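PDB 3G5S: methylenetetrahydrofolate--tRNA-(uracil-5-)-methyltransferase trmFO from Thermus thermophilus, which probably catalyses the folate- and FAD-dependent methylation of uridine 54 in tRNA to 5-methyluridine, with NADH or NADPH as reductant. Local coordinates for residues I169-F175 with L187-M191; R198-L203 with L289-I293; L238-P244 with P256-V260; I301-G305 with P392-N396. All coordinates share one frame; numbering follows the deposited sequence. Where two conformers were deposited one is given.

Contact 1 (I169-F175 with L187-M191); sequences IDLTKCF and LNCPM
Asn188 lies under the ring of Phe175 and holds that residue's carbonyl as well. Starting from the backbone, Asn188 CB sits over one face of the ring, 3.8 Å from its centroid and 14° off the normal, a CH-pi contact. Phe175 CG stands between its own backbone N and carbonyl carbon (chi1 62°), which sets the ring over that CB. Beyond Asn188 CG the amide plane is inclined 32° to the ring; ND2 donates to Phe175 O at 3.1 Å, while OD1 bonds to Gln261. Phe175 O also accepts from Asn188 N, the two donors reaching it from opposite faces of its plane. With Phe175 N to Asn188 O (3.0 Å) this makes an antiparallel hydrogen-bonded pair, where end strand 175-176 joins strand 187-191 at the border of an antiparallel sheet. An amide suits this place because it can serve both backbone and sheet neighbour. At the ring's edge, in its plane, Pro190 CG lies 3.8 Å from Phe175 CE1; lacking an N-H, Pro190 cannot donate to Lys173 O, and a water donates to both residues' carbonyls instead. Leu187 CD1 takes Ile169 CD1, tip to tip. Cys174 SG and Cys189 SG pack 3.8 Å apart, without a disulfide.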
loop_
_atom_site.group_PDB
_atom_site.type_symbol
_atom_site.label_atom_id
_atom_site.label_comp_id
_atom_site.label_asym_id
_atom_site.label_seq_id
_atom_site.Cartn_x
_atom_site.Cartn_y
_atom_site.Cartn_z
ATOM N N ILE A 169 -10.537 16.912 9.792
ATOM C CA ILE A 169 -11.610 17.582 9.072
ATOM C C ILE A 169 -12.377 18.536 9.989
ATOM O O ILE A 169 -12.701 18.194 11.127
ATOM C CB ILE A 169 -12.603 16.556 8.489
ATOM C CG1 ILE A 169 -11.880 15.562 7.575
ATOM C CG2 ILE A 169 -13.727 17.266 7.744
ATOM C CD1 ILE A 169 -12.742 14.378 7.156
ATOM N N ASP A 170 -12.650 19.737 9.488
ATOM C CA ASP A 170 -13.495 20.692 10.192
ATOM C C ASP A 170 -14.945 20.391 9.845
ATOM O O ASP A 170 -15.445 20.803 8.795
ATOM C CB ASP A 170 -13.116 22.119 9.799
ATOM C CG ASP A 170 -14.043 23.167 10.386
ATOM O OD1 ASP A 170 -14.934 22.826 11.193
ATOM O OD2 ASP A 170 -13.872 24.352 10.029
ATOM N N LEU A 171 -15.612 19.658 10.729
ATOM C CA LEU A 171 -16.955 19.165 10.453
ATOM C C LEU A 171 -18.007 20.271 10.372
ATOM O O LEU A 171 -19.109 20.045 9.877
ATOM C CB LEU A 171 -17.361 18.105 11.479
ATOM C CG LEU A 171 -16.483 16.851 11.498
ATOM C CD1 LEU A 171 -16.825 15.980 12.695
ATOM C CD2 LEU A 171 -16.618 16.065 10.199
ATOM N N THR A 172 -17.673 21.467 10.842
ATOM C CA THR A 172 -18.633 22.566 10.773
ATOM C C THR A 172 -18.829 23.050 9.337
ATOM O O THR A 172 -19.716 23.857 9.066
ATOM C CB THR A 172 -18.225 23.768 11.655
ATOM O OG1 THR A 172 -17.087 24.424 11.083
ATOM C CG2 THR A 172 -17.907 23.324 13.083
ATOM N N LYS A 173 -17.998 22.561 8.422
ATOM C CA LYS A 173 -18.083 22.970 7.026
ATOM C C LYS A 173 -18.517 21.820 6.121
ATOM O O LYS A 173 -18.411 21.903 4.893
ATOM C CB LYS A 173 -16.749 23.557 6.562
ATOM C CG LYS A 173 -16.411 24.871 7.255
ATOM C CD LYS A 173 -15.042 25.397 6.858
ATOM C CE LYS A 173 -14.699 26.662 7.632
ATOM N NZ LYS A 173 -15.686 27.754 7.393
ATOM N N CYS A 174 -19.012 20.751 6.731
ATOM C CA CYS A 174 -19.500 19.600 5.979
ATOM C C CYS A 174 -20.873 19.159 6.451
ATOM O O CYS A 174 -21.332 19.550 7.517
ATOM C CB CYS A 174 -18.569 18.401 6.140
ATOM S SG CYS A 174 -16.818 18.727 6.174
ATOM N N PHE A 175 -21.518 18.316 5.652
ATOM C CA PHE A 175 -22.737 17.647 6.084
ATOM C C PHE A 175 -22.741 16.193 5.628
ATOM O O PHE A 175 -22.276 15.882 4.531
ATOM C CB PHE A 175 -23.999 18.405 5.638
ATOM C CG PHE A 175 -24.167 18.523 4.143
ATOM C CD1 PHE A 175 -23.579 19.566 3.436
ATOM C CD2 PHE A 175 -24.956 17.619 3.452
ATOM C CE1 PHE A 175 -23.761 19.686 2.067
ATOM C CE2 PHE A 175 -25.139 17.733 2.091
ATOM C CZ PHE A 175 -24.538 18.767 1.394
ATOM N N LEU A 187 -19.470 12.219 3.589
ATOM C CA LEU A 187 -19.295 13.583 4.058
ATOM C C LEU A 187 -19.236 14.486 2.837
ATOM O O LEU A 187 -18.522 14.203 1.879
ATOM C CB LEU A 187 -18.017 13.718 4.881
ATOM C CG LEU A 187 -18.155 13.513 6.388
ATOM C CD1 LEU A 187 -16.790 13.516 7.053
ATOM C CD2 LEU A 187 -19.045 14.599 6.981
ATOM N N ASN A 188 -19.999 15.569 2.869
ATOM C CA ASN A 188 -20.078 16.477 1.736
ATOM C C ASN A 188 -19.542 17.840 2.128
ATOM O O ASN A 188 -19.970 18.404 3.126
ATOM C CB ASN A 188 -21.527 16.599 1.274
ATOM C CG ASN A 188 -22.117 15.264 0.885
ATOM O OD1 ASN A 188 -21.875 14.773 -0.214
ATOM N ND2 ASN A 188 -22.875 14.656 1.792
ATOM N N CYS A 189 -18.604 18.356 1.343
ATOM C CA CYS A 189 -18.009 19.666 1.574
ATOM C C CYS A 189 -18.532 20.620 0.510
ATOM O O CYS A 189 -18.016 20.633 -0.610
ATOM C CB CYS A 189 -16.487 19.578 1.462
ATOM S SG CYS A 189 -15.705 18.388 2.569
ATOM N N PRO A 190 -19.575 21.402 0.837
ATOM C CA PRO A 190 -20.141 22.293 -0.178
ATOM C C PRO A 190 -19.272 23.516 -0.459
ATOM O O PRO A 190 -18.578 24.030 0.427
ATOM C CB PRO A 190 -21.482 22.708 0.426
ATOM C CG PRO A 190 -21.297 22.582 1.898
ATOM C CD PRO A 190 -20.331 21.445 2.104
HETATM N N MSE A 191 -19.365 23.989 -1.696
HETATM C CA MSE A 191 -18.539 25.058 -2.217
HETATM C C MSE A 191 -19.424 26.046 -2.957
HETATM O O MSE A 191 -20.396 25.645 -3.601
HETATM C CB MSE A 191 -17.554 24.463 -3.207
HETATM C CG MSE A 191 -16.270 25.198 -3.293
HETATM SE SE MSE A 191 -15.031 24.087 -4.228
HETATM C CE MSE A 191 -15.033 22.584 -3.085
HETATM O O HOH W 1 -18.634 24.140 3.333
#

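Contact 2 (R198-L203 with L289-I293); sequences RFHQAL and LIQMI
Leu289, in the last turn of helix 283-290, sets its CD1 against helix 193-205, 3.6 Å from Ala202 CB and 3.8 Å from Leu203 CD2. The small alanine lets the leucine come this close. Leu289 O, which also accepts the backbone N-H of Met292, lies 3.4 Å from Phe199 CE1, at the edge of the ring. The chain then leaves the helix through a type I turn from Ile290 to Ile293, and Met292, a selenomethionine, faces helix 193-205 again. Its chain is extended beyond CG (chi2 -179°, chi3 -180°), which carries it across the guanidinium of Arg198 and on to Ala202. CG rests over one face of that group, offset toward its rim, 3.9 Å from Arg198 CZ, the side chains crossing at about a right angle. SE goes on to Ala202 CB at 3.8 Å. A long apolar chain suits this site, since it meets a flat cation and a methyl at once. Ile293 ends the segment, its CG1 3.9 Å from Phe199 CE1. Phe199 reaches both Leu289, just before the turn, and Ile293, its last residue. Helix 193-205 packs in this way on the end of helix 283-290, while Ile293 also touches Cys189 of strand 187-191, and Phe199 meets Phe277.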
loop_
_atom_site.group_PDB
_atom_site.type_symbol
_atom_site.label_atom_id
_atom_site.label_comp_id
_atom_site.label_asym_id
_atom_site.label_seq_id
_atom_site.Cartn_x
_atom_site.Cartn_y
_atom_site.Cartn_z
ATOM N N ARG A 198 -11.858 29.242 -7.986
ATOM C CA ARG A 198 -10.483 29.265 -7.467
ATOM C C ARG A 198 -9.853 27.875 -7.557
ATOM O O ARG A 198 -8.715 27.722 -7.997
ATOM C CB ARG A 198 -10.444 29.772 -6.011
ATOM C CG ARG A 198 -9.040 29.787 -5.357
ATOM C CD ARG A 198 -9.092 29.953 -3.825
ATOM N NE ARG A 198 -7.757 29.954 -3.212
ATOM C CZ ARG A 198 -7.501 29.571 -1.963
ATOM N NH1 ARG A 198 -8.483 29.145 -1.180
ATOM N NH2 ARG A 198 -6.259 29.597 -1.498
ATOM N N PHE A 199 -10.609 26.866 -7.136
ATOM C CA PHE A 199 -10.141 25.489 -7.110
ATOM C C PHE A 199 -9.863 24.979 -8.527
ATOM O O PHE A 199 -8.808 24.402 -8.807
ATOM C CB PHE A 199 -11.189 24.625 -6.410
ATOM C CG PHE A 199 -10.766 23.205 -6.190
ATOM C CD1 PHE A 199 -9.818 22.884 -5.235
ATOM C CD2 PHE A 199 -11.342 22.185 -6.916
ATOM C CE1 PHE A 199 -9.441 21.573 -5.023
ATOM C CE2 PHE A 199 -10.968 20.873 -6.707
ATOM C CZ PHE A 199 -10.017 20.567 -5.756
ATOM N N HIS A 200 -10.813 25.209 -9.426
ATOM C CA HIS A 200 -10.662 24.793 -10.811
ATOM C C HIS A 200 -9.442 25.449 -11.456
ATOM O O HIS A 200 -8.669 24.787 -12.142
ATOM C CB HIS A 200 -11.927 25.106 -11.609
ATOM C CG HIS A 200 -11.800 24.821 -13.071
ATOM N ND1 HIS A 200 -11.650 25.813 -14.015
ATOM C CD2 HIS A 200 -11.784 23.649 -13.749
ATOM C CE1 HIS A 200 -11.552 25.264 -15.213
ATOM N NE2 HIS A 200 -11.629 23.953 -15.080
ATOM N N GLN A 201 -9.265 26.748 -11.232
ATOM C CA GLN A 201 -8.099 27.446 -11.763
ATOM C C GLN A 201 -6.796 26.863 -11.217
ATOM O O GLN A 201 -5.822 26.694 -11.950
ATOM C CB GLN A 201 -8.178 28.942 -11.444
ATOM C CG GLN A 201 -9.149 29.714 -12.315
ATOM C CD GLN A 201 -8.777 29.650 -13.783
ATOM O OE1 GLN A 201 -7.614 29.825 -14.150
ATOM N NE2 GLN A 201 -9.763 29.391 -14.632
ATOM N N ALA A 202 -6.773 26.554 -9.926
ATOM C CA ALA A 202 -5.579 25.982 -9.320
ATOM C C ALA A 202 -5.243 24.616 -9.925
ATOM O O ALA A 202 -4.073 24.274 -10.092
ATOM C CB ALA A 202 -5.749 25.875 -7.819
ATOM N N LEU A 203 -6.269 23.836 -10.254
ATOM C CA LEU A 203 -6.060 22.531 -10.877
ATOM C C LEU A 203 -5.409 22.658 -12.249
ATOM O O LEU A 203 -4.598 21.818 -12.639
ATOM C CB LEU A 203 -7.382 21.779 -11.012
ATOM C CG LEU A 203 -7.874 21.034 -9.774
ATOM C CD1 LEU A 203 -9.284 20.519 -10.011
ATOM C CD2 LEU A 203 -6.931 19.886 -9.420
ATOM N N LEU A 289 -3.912 21.953 -2.979
ATOM C CA LEU A 289 -5.244 21.939 -3.568
ATOM C C LEU A 289 -6.297 21.458 -2.572
ATOM O O LEU A 289 -7.359 22.064 -2.428
ATOM C CB LEU A 289 -5.252 21.064 -4.822
ATOM C CG LEU A 289 -4.847 21.745 -6.134
ATOM C CD1 LEU A 289 -6.060 22.402 -6.767
ATOM C CD2 LEU A 289 -3.743 22.777 -5.920
ATOM N N ILE A 290 -5.996 20.366 -1.877
ATOM C CA ILE A 290 -6.940 19.808 -0.922
ATOM C C ILE A 290 -7.305 20.835 0.145
ATOM O O ILE A 290 -8.457 20.934 0.562
ATOM C CB ILE A 290 -6.390 18.516 -0.265
ATOM C CG1 ILE A 290 -6.394 17.364 -1.272
ATOM C CG2 ILE A 290 -7.200 18.154 0.970
ATOM C CD1 ILE A 290 -5.493 16.219 -0.886
ATOM N N GLN A 291 -6.331 21.625 0.571
ATOM C CA GLN A 291 -6.594 22.550 1.658
ATOM C C GLN A 291 -7.378 23.793 1.217
ATOM O O GLN A 291 -7.700 24.647 2.037
ATOM C CB GLN A 291 -5.304 22.860 2.424
ATOM C CG GLN A 291 -4.758 21.603 3.129
ATOM C CD GLN A 291 -3.606 21.884 4.073
ATOM O OE1 GLN A 291 -2.887 22.871 3.915
ATOM N NE2 GLN A 291 -3.419 21.008 5.059
HETATM N N MSE A 292 -7.714 23.861 -0.072
HETATM C CA MSE A 292 -8.638 24.868 -0.591
HETATM C C MSE A 292 -10.099 24.439 -0.467
HETATM O O MSE A 292 -10.999 25.231 -0.716
HETATM C CB MSE A 292 -8.344 25.167 -2.060
HETATM C CG MSE A 292 -6.979 25.759 -2.314
HETATM SE SE MSE A 292 -6.725 26.137 -4.195
HETATM C CE MSE A 292 -4.912 26.840 -4.084
ATOM N N ILE A 293 -10.336 23.181 -0.110
ATOM C CA ILE A 293 -11.696 22.658 -0.019
ATOM C C ILE A 293 -12.258 22.965 1.362
ATOM O O ILE A 293 -11.622 22.654 2.361
ATOM C CB ILE A 293 -11.707 21.135 -0.254
ATOM C CG1 ILE A 293 -11.179 20.816 -1.657
ATOM C CG2 ILE A 293 -13.104 20.564 -0.029
ATOM C CD1 ILE A 293 -10.831 19.348 -1.861
#

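Contact 3 (L238-P244 with P256-V260); sequences LFGPMKP and PFAVV
Leu238 and Phe257 cross at a slant, the leucine spreading its two methyls against the ring: CD2 is 3.9 Å from Phe257 CE2, and CD1 approaches CZ. CD2 also meets Ala258 CB at 3.8 Å, the small alanine letting the leucine methyl come close. Cutting Leu238 back to an alanine is likely to open a gap between the end of helix 236-239 and the strand, leaving the Phe257 ring and the Ala258 methyl without this partner. The helix gives way at Gly240 to a type I turn, Gly240 to Lys243, which lays the chain along the start of strand 258-264 of the antiparallel sheet. There Val259 N donates to Met242 O (3.0 Å, 166°), and Met242 CA answers with a short CA-H...O contact to Val259 O. Met242, a selenomethionine, runs past that same carbonyl and bends at chi3 (70°), which turns CE toward Val260 CG2, 3.9 Å away; its side chain also touches Tyr196 of helix 193-205. Pro244 has no N-H to offer, and its ring meets the passing backbone by packing alone, with CG 3.6 Å from Phe257 O. Val259 CG2 rests 3.5 Å from Lys243 O.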
loop_
_atom_site.group_PDB
_atom_site.type_symbol
_atom_site.label_atom_id
_atom_site.label_comp_id
_atom_site.label_asym_id
_atom_site.label_seq_id
_atom_site.Cartn_x
_atom_site.Cartn_y
_atom_site.Cartn_z
ATOM N N LEU A 238 -18.097 19.717 -12.541
ATOM C CA LEU A 238 -19.457 19.942 -12.056
ATOM C C LEU A 238 -20.419 18.858 -12.536
ATOM O O LEU A 238 -21.409 18.555 -11.868
ATOM C CB LEU A 238 -19.963 21.327 -12.472
ATOM C CG LEU A 238 -19.143 22.515 -11.965
ATOM C CD1 LEU A 238 -19.656 23.811 -12.577
ATOM C CD2 LEU A 238 -19.156 22.580 -10.442
ATOM N N PHE A 239 -20.128 18.280 -13.697
ATOM C CA PHE A 239 -20.891 17.136 -14.175
ATOM C C PHE A 239 -20.436 15.860 -13.486
ATOM O O PHE A 239 -21.198 14.900 -13.410
ATOM C CB PHE A 239 -20.694 16.939 -15.679
ATOM C CG PHE A 239 -21.527 17.849 -16.542
ATOM C CD1 PHE A 239 -22.911 17.786 -16.512
ATOM C CD2 PHE A 239 -20.926 18.743 -17.411
ATOM C CE1 PHE A 239 -23.680 18.598 -17.316
ATOM C CE2 PHE A 239 -21.697 19.566 -18.227
ATOM C CZ PHE A 239 -23.075 19.492 -18.173
ATOM N N GLY A 240 -19.189 15.864 -13.002
ATOM C CA GLY A 240 -18.524 14.683 -12.480
ATOM C C GLY A 240 -18.450 14.636 -10.964
ATOM O O GLY A 240 -19.472 14.691 -10.293
ATOM N N PRO A 241 -17.232 14.548 -10.408
ATOM C CA PRO A 241 -17.113 14.201 -8.988
ATOM C C PRO A 241 -17.554 15.311 -8.054
ATOM O O PRO A 241 -17.743 15.034 -6.877
ATOM C CB PRO A 241 -15.617 13.924 -8.828
ATOM C CG PRO A 241 -14.983 14.743 -9.903
ATOM C CD PRO A 241 -15.917 14.605 -11.066
HETATM N N MSE A 242 -17.720 16.530 -8.559
HETATM C CA MSE A 242 -18.128 17.642 -7.714
HETATM C C MSE A 242 -19.611 17.975 -7.870
HETATM O O MSE A 242 -20.085 18.982 -7.341
HETATM C CB MSE A 242 -17.235 18.866 -7.958
HETATM C CG MSE A 242 -15.756 18.587 -7.680
HETATM SE SE MSE A 242 -14.586 20.113 -7.857
HETATM C CE MSE A 242 -15.174 21.105 -6.298
ATOM N N LYS A 243 -20.353 17.118 -8.564
ATOM C CA LYS A 243 -21.782 17.367 -8.765
ATOM C C LYS A 243 -22.563 17.358 -7.448
ATOM O O LYS A 243 -22.279 16.556 -6.564
ATOM C CB LYS A 243 -22.366 16.343 -9.737
ATOM C CG LYS A 243 -22.455 14.937 -9.188
ATOM C CD LYS A 243 -22.821 13.967 -10.303
ATOM C CE LYS A 243 -22.889 12.541 -9.801
ATOM N NZ LYS A 243 -23.209 11.588 -10.894
ATOM N N PRO A 244 -23.551 18.255 -7.315
ATOM C CA PRO A 244 -24.334 18.350 -6.081
ATOM C C PRO A 244 -25.668 17.614 -6.153
ATOM O O PRO A 244 -26.504 17.775 -5.262
ATOM C CB PRO A 244 -24.580 19.852 -5.982
ATOM C CG PRO A 244 -24.787 20.257 -7.418
ATOM C CD PRO A 244 -23.820 19.394 -8.213
ATOM N N PRO A 256 -26.292 22.541 -3.047
ATOM C CA PRO A 256 -25.059 23.333 -3.097
ATOM C C PRO A 256 -24.617 23.553 -4.542
ATOM O O PRO A 256 -25.059 22.844 -5.451
ATOM C CB PRO A 256 -24.046 22.470 -2.340
ATOM C CG PRO A 256 -24.603 21.099 -2.370
ATOM C CD PRO A 256 -26.087 21.203 -2.468
ATOM N N PHE A 257 -23.774 24.551 -4.757
ATOM C CA PHE A 257 -23.249 24.774 -6.096
ATOM C C PHE A 257 -22.384 23.589 -6.539
ATOM O O PHE A 257 -22.539 23.062 -7.637
ATOM C CB PHE A 257 -22.443 26.068 -6.177
ATOM C CG PHE A 257 -21.869 26.317 -7.536
ATOM C CD1 PHE A 257 -22.630 26.930 -8.522
ATOM C CD2 PHE A 257 -20.590 25.890 -7.850
ATOM C CE1 PHE A 257 -22.109 27.141 -9.787
ATOM C CE2 PHE A 257 -20.066 26.094 -9.110
ATOM C CZ PHE A 257 -20.828 26.719 -10.081
ATOM N N ALA A 258 -21.468 23.178 -5.673
ATOM C CA ALA A 258 -20.597 22.041 -5.934
ATOM C C ALA A 258 -20.217 21.441 -4.591
ATOM O O ALA A 258 -20.354 22.097 -3.553
ATOM C CB ALA A 258 -19.367 22.491 -6.686
ATOM N N VAL A 259 -19.775 20.185 -4.604
ATOM C CA VAL A 259 -19.291 19.542 -3.394
ATOM C C VAL A 259 -18.055 18.724 -3.689
ATOM O O VAL A 259 -17.803 18.338 -4.825
ATOM C CB VAL A 259 -20.333 18.584 -2.769
ATOM C CG1 VAL A 259 -21.640 19.306 -2.495
ATOM C CG2 VAL A 259 -20.541 17.363 -3.651
ATOM N N VAL A 260 -17.265 18.494 -2.654
ATOM C CA VAL A 260 -16.331 17.383 -2.643
ATOM C C VAL A 260 -16.878 16.381 -1.634
ATOM O O VAL A 260 -17.200 16.740 -0.495
ATOM C CB VAL A 260 -14.915 17.828 -2.253
ATOM C CG1 VAL A 260 -14.005 16.623 -2.062
ATOM C CG2 VAL A 260 -14.356 18.776 -3.306
#

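Contact 4 (I301-G305 with P392-N396); sequences IVRYG and PMYAN
Arg303 and Tyr394 carry this buried contact, which joins a border strand of the antiparallel sheet to the loop between helices 374-384 and 409-429. Val302 and Arg303 both face Ile163 in a classic beta bulge at the corner of strand 301-303. The arginine CG lies over one face of the Tyr394 ring, 4.2 Å from its centroid, while NH1 approaches CE1 at 3.5 Å; the guanidinium stands steeply to the ring, their planes 72° apart. Tyr394 OH accepts from Tyr304 N at 2.9 Å in a nearly straight bond (167°). Arg303 NH2 also donates to Pro392 O at 2.8 Å, coming from above the carbonyl plane, with NE adding a weak bond to the same oxygen. A bend at chi2 (-86°) turns the guanidinium back, so that NH1 reaches Tyr304 O at 2.8 Å, the donor almost in line with the C=O bond. Two backbone carbonyls thus fix its rotation, a task suited to a residue with several N-H groups. A leucine in place of Arg303 would probably leave the Pro392 and Tyr304 carbonyls without these donors and let the loop shift against the strand. Farther out, Met393, a selenomethionine, sets SE beside Arg303 CG and is anchored by backbone bonds to Gly339 and Glu341, while Tyr304 stacks on Trp283. One water bridges the arginine and the proline, accepting from Arg303 NE and donating to Pro392 O, each at 2.9 Å.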
loop_
_atom_site.group_PDB
_atom_site.type_symbol
_atom_site.label_atom_id
_atom_site.label_comp_id
_atom_site.label_asym_id
_atom_site.label_seq_id
_atom_site.Cartn_x
_atom_site.Cartn_y
_atom_site.Cartn_z
ATOM N N ILE A 301 -3.195 14.715 5.159
ATOM C CA ILE A 301 -3.280 13.714 4.109
ATOM C C ILE A 301 -2.394 12.548 4.488
ATOM O O ILE A 301 -1.185 12.716 4.645
ATOM C CB ILE A 301 -2.842 14.288 2.750
ATOM C CG1 ILE A 301 -3.799 15.401 2.317
ATOM C CG2 ILE A 301 -2.776 13.188 1.700
ATOM C CD1 ILE A 301 -3.114 16.569 1.654
ATOM N N VAL A 302 -2.996 11.371 4.643
ATOM C CA VAL A 302 -2.246 10.189 5.038
ATOM C C VAL A 302 -1.883 9.284 3.862
ATOM O O VAL A 302 -0.975 8.471 3.983
ATOM C CB VAL A 302 -2.971 9.383 6.139
ATOM C CG1 VAL A 302 -3.072 10.198 7.417
ATOM C CG2 VAL A 302 -4.347 8.940 5.674
ATOM N N ARG A 303 -2.573 9.424 2.733
ATOM C CA ARG A 303 -2.227 8.651 1.547
ATOM C C ARG A 303 -2.529 9.525 0.341
ATOM O O ARG A 303 -3.669 9.931 0.148
ATOM C CB ARG A 303 -3.036 7.349 1.497
ATOM C CG ARG A 303 -2.588 6.374 0.422
ATOM C CD ARG A 303 -3.227 6.637 -0.963
ATOM N NE ARG A 303 -3.098 5.422 -1.758
ATOM C CZ ARG A 303 -2.138 5.167 -2.646
ATOM N NH1 ARG A 303 -1.231 6.087 -2.960
ATOM N NH2 ARG A 303 -2.111 3.980 -3.247
ATOM N N TYR A 304 -1.505 9.850 -0.441
ATOM C CA TYR A 304 -1.685 10.722 -1.598
ATOM C C TYR A 304 -2.233 9.967 -2.809
ATOM O O TYR A 304 -2.017 8.766 -2.960
ATOM C CB TYR A 304 -0.372 11.419 -1.943
ATOM C CG TYR A 304 -0.058 12.564 -1.011
ATOM C CD1 TYR A 304 -0.586 13.825 -1.247
ATOM C CD2 TYR A 304 0.742 12.390 0.115
ATOM C CE1 TYR A 304 -0.329 14.880 -0.411
ATOM C CE2 TYR A 304 1.011 13.451 0.966
ATOM C CZ TYR A 304 0.470 14.691 0.695
ATOM O OH TYR A 304 0.722 15.755 1.519
ATOM N N GLY A 305 -2.947 10.673 -3.678
ATOM C CA GLY A 305 -3.478 10.056 -4.882
ATOM C C GLY A 305 -2.395 9.730 -5.889
ATOM O O GLY A 305 -1.369 10.418 -5.955
ATOM N N PRO A 392 -4.589 0.430 -3.513
ATOM C CA PRO A 392 -3.462 0.003 -2.672
ATOM C C PRO A 392 -3.135 0.965 -1.537
ATOM O O PRO A 392 -3.474 2.150 -1.582
ATOM C CB PRO A 392 -2.286 -0.054 -3.651
ATOM C CG PRO A 392 -2.937 -0.163 -5.035
ATOM C CD PRO A 392 -4.182 0.665 -4.909
HETATM N N MSE A 393 -2.440 0.442 -0.535
HETATM C CA MSE A 393 -2.116 1.194 0.671
HETATM C C MSE A 393 -0.624 1.143 0.982
HETATM O O MSE A 393 0.010 0.091 0.862
HETATM C CB MSE A 393 -2.916 0.629 1.843
HETATM C CG MSE A 393 -2.742 1.383 3.156
HETATM SE SE MSE A 393 -3.067 3.301 2.988
HETATM C CE MSE A 393 -4.800 3.221 2.131
ATOM N N TYR A 394 -0.082 2.289 1.390
ATOM C CA TYR A 394 1.265 2.350 1.941
ATOM C C TYR A 394 1.228 2.717 3.421
ATOM O O TYR A 394 0.182 3.109 3.945
ATOM C CB TYR A 394 2.181 3.261 1.127
ATOM C CG TYR A 394 1.812 4.726 1.005
ATOM C CD1 TYR A 394 1.384 5.254 -0.204
ATOM C CD2 TYR A 394 1.982 5.601 2.071
ATOM C CE1 TYR A 394 1.103 6.607 -0.341
ATOM C CE2 TYR A 394 1.695 6.961 1.945
ATOM C CZ TYR A 394 1.260 7.456 0.736
ATOM O OH TYR A 394 0.977 8.798 0.573
ATOM N N ALA A 395 2.361 2.565 4.103
ATOM C CA ALA A 395 2.418 2.812 5.542
ATOM C C ALA A 395 2.129 4.277 5.866
ATOM O O ALA A 395 2.697 5.176 5.254
ATOM C CB ALA A 395 3.778 2.433 6.075
ATOM N N ASN A 396 1.263 4.496 6.846
ATOM C CA ASN A 396 0.923 5.839 7.297
ATOM C C ASN A 396 0.309 5.747 8.689
ATOM O O ASN A 396 -0.149 4.678 9.105
ATOM C CB ASN A 396 -0.028 6.539 6.315
ATOM C CG ASN A 396 -1.387 5.880 6.256
ATOM O OD1 ASN A 396 -1.626 4.983 5.430
ATOM N ND2 ASN A 396 -2.278 6.288 7.141
HETATM O O HOH W 2 -5.670 4.077 -1.401
#

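Contacts 1, 2 and 3 lie together on one side of the chain's centre, their own centres 13 to 15 Å apart. Contacts 1 and 3 are joined within the antiparallel sheet, Cys189 N to Val260 O and Met191 N to Ala258 O both measuring 2.8 Å. Ile293 of contact 2 packs on both, its CG2 3.8 Å from Cys189 CB and its CD1 3.9 Å from Val260 CG2. Contact 4 sits nearer the middle of the protein, at the far border of the same sheet, and meets contact 2 where Ile290 CD1 touches Ile301 CD1 at 3.5 Å. Bound glutathione is about 6 Å from the Pro392 side chain and about 8 Å from that of Pro241.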